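Local atomic coordinates of putative methylthioribose-1-phosphate isomerase (Archaeoglobus fulgidus, PDB entry 1T5O), a protein that probably catalyses the interconversion of methylthioribose 1-phosphate and methylthioribulose 1-phosphate, a step of methionine biosynthesis. Residues Ala240-Ser251 against Pro307-Val317. Residues are numbered along the deposited sequence; the frame is centred on the assembly and turned at random.
Sequences AVFNKIGTYTVS and PAFDPTPLENV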
# COMPACT_ATOMS: atom_id res chain seq x y z
N ALA A 240 -5.05 -19.98 -12.89
CA ALA A 240 -4.55 -18.86 -12.09
C ALA A 240 -3.58 -19.16 -10.98
O ALA A 240 -3.51 -20.26 -10.48
CB ALA A 240 -5.75 -18.08 -11.48
N VAL A 241 -2.83 -18.13 -10.60
CA VAL A 241 -1.90 -18.23 -9.50
C VAL A 241 -2.47 -17.44 -8.33
O VAL A 241 -2.68 -16.23 -8.45
CB VAL A 241 -0.51 -17.64 -9.87
CG1 VAL A 241 0.37 -17.62 -8.65
CG2 VAL A 241 0.16 -18.52 -10.97
N PHE A 242 -2.75 -18.10 -7.21
CA PHE A 242 -3.20 -17.38 -6.02
C PHE A 242 -1.96 -17.04 -5.17
O PHE A 242 -1.15 -17.92 -4.87
CB PHE A 242 -4.21 -18.20 -5.19
CG PHE A 242 -5.59 -18.30 -5.82
CD1 PHE A 242 -5.84 -19.25 -6.82
CD2 PHE A 242 -6.62 -17.43 -5.45
CE1 PHE A 242 -7.09 -19.32 -7.45
CE2 PHE A 242 -7.88 -17.49 -6.08
CZ PHE A 242 -8.11 -18.45 -7.08
N ASN A 243 -1.79 -15.77 -4.81
CA ASN A 243 -0.64 -15.37 -3.99
C ASN A 243 -1.09 -14.19 -3.14
O ASN A 243 -2.21 -13.72 -3.30
CB ASN A 243 0.55 -15.00 -4.89
CG ASN A 243 1.84 -14.92 -4.13
OD1 ASN A 243 2.17 -15.83 -3.37
ND2 ASN A 243 2.57 -13.82 -4.30
N LYS A 244 -0.24 -13.72 -2.21
CA LYS A 244 -0.58 -12.59 -1.33
C LYS A 244 -1.29 -11.45 -2.09
O LYS A 244 -0.81 -11.05 -3.16
CB LYS A 244 0.70 -12.03 -0.68
CG LYS A 244 0.45 -10.81 0.22
CD LYS A 244 -0.51 -11.16 1.36
CE LYS A 244 0.02 -12.34 2.18
NZ LYS A 244 -0.86 -12.76 3.33
N ILE A 245 -2.40 -10.93 -1.57
CA ILE A 245 -3.10 -9.85 -2.30
C ILE A 245 -2.13 -8.78 -2.78
O ILE A 245 -1.25 -8.35 -2.05
CB ILE A 245 -4.15 -9.01 -1.49
CG1 ILE A 245 -4.23 -9.51 -0.08
CG2 ILE A 245 -5.47 -8.83 -2.30
CD1 ILE A 245 -3.20 -8.89 0.74
N GLY A 246 -2.35 -8.34 -4.01
CA GLY A 246 -1.51 -7.30 -4.57
C GLY A 246 -0.72 -7.86 -5.72
O GLY A 246 -0.36 -7.14 -6.65
N THR A 247 -0.45 -9.16 -5.66
CA THR A 247 0.32 -9.82 -6.70
C THR A 247 -0.33 -9.61 -8.07
O THR A 247 0.37 -9.28 -9.04
CB THR A 247 0.45 -11.35 -6.41
OG1 THR A 247 1.09 -11.54 -5.15
CG2 THR A 247 1.26 -12.03 -7.50
N TYR A 248 -1.64 -9.78 -8.15
CA TYR A 248 -2.34 -9.59 -9.43
C TYR A 248 -2.11 -8.17 -9.96
O TYR A 248 -1.82 -7.99 -11.16
CB TYR A 248 -3.86 -9.86 -9.28
CG TYR A 248 -4.65 -9.37 -10.49
CD1 TYR A 248 -5.58 -8.31 -10.38
CD2 TYR A 248 -4.42 -9.91 -11.76
CE1 TYR A 248 -6.25 -7.81 -11.52
CE2 TYR A 248 -5.08 -9.42 -12.89
CZ TYR A 248 -6.00 -8.37 -12.75
OH TYR A 248 -6.67 -7.91 -13.86
N THR A 249 -2.20 -7.18 -9.08
CA THR A 249 -1.97 -5.80 -9.50
C THR A 249 -0.59 -5.67 -10.13
O THR A 249 -0.44 -5.09 -11.17
CB THR A 249 -2.05 -4.81 -8.31
OG1 THR A 249 -3.35 -4.88 -7.75
CG2 THR A 249 -1.80 -3.35 -8.78
N VAL A 250 0.42 -6.19 -9.45
CA VAL A 250 1.78 -6.13 -9.98
C VAL A 250 1.82 -6.81 -11.36
O VAL A 250 2.45 -6.30 -12.28
CB VAL A 250 2.80 -6.83 -9.05
CG1 VAL A 250 4.24 -6.79 -9.70
CG2 VAL A 250 2.81 -6.15 -7.67
N SER A 251 1.11 -7.93 -11.50
CA SER A 251 1.11 -8.64 -12.78
C SER A 251 0.49 -7.80 -13.92
O SER A 251 0.89 -7.93 -15.08
CB SER A 251 0.39 -10.00 -12.66
OG SER A 251 -1.02 -9.88 -12.88
N PRO A 307 -9.19 -8.91 1.53
CA PRO A 307 -8.94 -10.28 1.05
C PRO A 307 -7.48 -10.68 1.30
O PRO A 307 -6.58 -9.86 1.20
CB PRO A 307 -9.25 -10.19 -0.44
CG PRO A 307 -8.81 -8.72 -0.77
CD PRO A 307 -9.41 -7.97 0.41
N ALA A 308 -7.25 -11.96 1.59
CA ALA A 308 -5.90 -12.43 1.88
C ALA A 308 -5.04 -12.65 0.64
O ALA A 308 -3.82 -12.51 0.69
CB ALA A 308 -5.96 -13.75 2.72
N PHE A 309 -5.69 -13.00 -0.46
CA PHE A 309 -4.98 -13.27 -1.71
C PHE A 309 -5.77 -12.73 -2.88
O PHE A 309 -6.92 -12.31 -2.73
CB PHE A 309 -4.89 -14.79 -1.98
CG PHE A 309 -4.41 -15.61 -0.81
CD1 PHE A 309 -5.33 -16.23 0.03
CD2 PHE A 309 -3.06 -15.76 -0.56
CE1 PHE A 309 -4.90 -16.99 1.11
CE2 PHE A 309 -2.61 -16.52 0.51
CZ PHE A 309 -3.53 -17.13 1.36
N ASP A 310 -5.15 -12.78 -4.05
CA ASP A 310 -5.84 -12.47 -5.29
C ASP A 310 -5.38 -13.49 -6.33
O ASP A 310 -4.36 -14.16 -6.15
CB ASP A 310 -5.66 -11.01 -5.80
CG ASP A 310 -4.19 -10.56 -5.98
OD1 ASP A 310 -3.27 -11.37 -6.24
OD2 ASP A 310 -4.00 -9.33 -5.90
N PRO A 311 -6.16 -13.68 -7.39
CA PRO A 311 -5.79 -14.62 -8.44
C PRO A 311 -5.14 -13.87 -9.61
O PRO A 311 -5.67 -12.87 -10.08
CB PRO A 311 -7.12 -15.25 -8.84
CG PRO A 311 -8.18 -14.16 -8.50
CD PRO A 311 -7.55 -13.21 -7.52
N THR A 312 -3.98 -14.33 -10.04
CA THR A 312 -3.29 -13.73 -11.17
C THR A 312 -3.55 -14.71 -12.34
O THR A 312 -3.17 -15.88 -12.24
CB THR A 312 -1.75 -13.62 -10.93
OG1 THR A 312 -1.47 -12.64 -9.92
CG2 THR A 312 -1.03 -13.23 -12.21
N PRO A 313 -4.20 -14.25 -13.43
CA PRO A 313 -4.45 -15.16 -14.55
C PRO A 313 -3.11 -15.64 -15.13
O PRO A 313 -2.14 -14.87 -15.19
CB PRO A 313 -5.25 -14.30 -15.53
CG PRO A 313 -4.76 -12.88 -15.25
CD PRO A 313 -4.62 -12.86 -13.74
N LEU A 314 -3.07 -16.90 -15.58
CA LEU A 314 -1.82 -17.43 -16.12
C LEU A 314 -1.39 -16.70 -17.38
O LEU A 314 -0.23 -16.80 -17.79
CB LEU A 314 -1.96 -18.94 -16.38
CG LEU A 314 -1.96 -19.70 -15.05
CD1 LEU A 314 -2.22 -21.18 -15.33
CD2 LEU A 314 -0.63 -19.49 -14.32
N GLU A 315 -2.31 -15.96 -17.99
CA GLU A 315 -2.00 -15.19 -19.19
C GLU A 315 -0.98 -14.08 -18.83
O GLU A 315 -0.29 -13.56 -19.70
CB GLU A 315 -3.27 -14.55 -19.77
CG GLU A 315 -3.28 -14.46 -21.29
CD GLU A 315 -3.01 -13.05 -21.79
OE1 GLU A 315 -3.76 -12.14 -21.35
OE2 GLU A 315 -2.08 -12.86 -22.61
N ASN A 316 -0.91 -13.72 -17.55
CA ASN A 316 0.03 -12.69 -17.09
C ASN A 316 1.30 -13.31 -16.49
O ASN A 316 2.09 -12.62 -15.84
CB ASN A 316 -0.62 -11.81 -16.01
CG ASN A 316 -1.71 -10.90 -16.56
OD1 ASN A 316 -2.14 -11.05 -17.70
ND2 ASN A 316 -2.17 -9.95 -15.72
N VAL A 317 1.49 -14.62 -16.66
CA VAL A 317 2.67 -15.30 -16.13
C VAL A 317 3.54 -15.76 -17.31
O VAL A 317 3.09 -16.56 -18.15
CB VAL A 317 2.26 -16.50 -15.27
CG1 VAL A 317 3.51 -17.25 -14.78
CG2 VAL A 317 1.41 -16.01 -14.08
O HOH W 1 2.64 -9.95 -16.05
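Strands 240-244 and 309-313 pair antiparallel at one edge of a small three-stranded sheet, and the helix that starts at Thr-247 folds back over one face of the pair. Val-241 and Thr-312 exchange two nearly straight backbone bonds, Val-241 N to Thr-312 O and Thr-312 N to Val-241 O, both 2.8 Å. On the face bearing Phe-242, CB of Pro-311 lies over the ring in a CH-pi contact, 3.9 Å from the centroid. The other face packs on the Rossmann-like, mainly parallel sheet of this eIF-2B/MtnA family domain, Val-241 touching Val-263. It also carries Asp-310, whose carboxylate accepts two amides where the helix begins: OD2 takes Gly-246 N at 2.7 Å from above the carboxylate plane, and OD1 takes Tyr-248 N at 3.0 Å on the syn side but tilted 35° out of that plane. With an alanine here, both amides would probably lose these acceptors, leaving the type II turn from Lys-244, a predicted substrate-binding residue, to Thr-247 less firmly tied to strand 309-313. Further along, Asn-316 ND2 donates to Ser-251 OG (3.1 Å) within its amide plane. The Tyr-248 ring packs on CD of Pro-313, and the Tyr-248 hydroxyl is hydrogen-bonded to NE2 of His-257 of the second subunit.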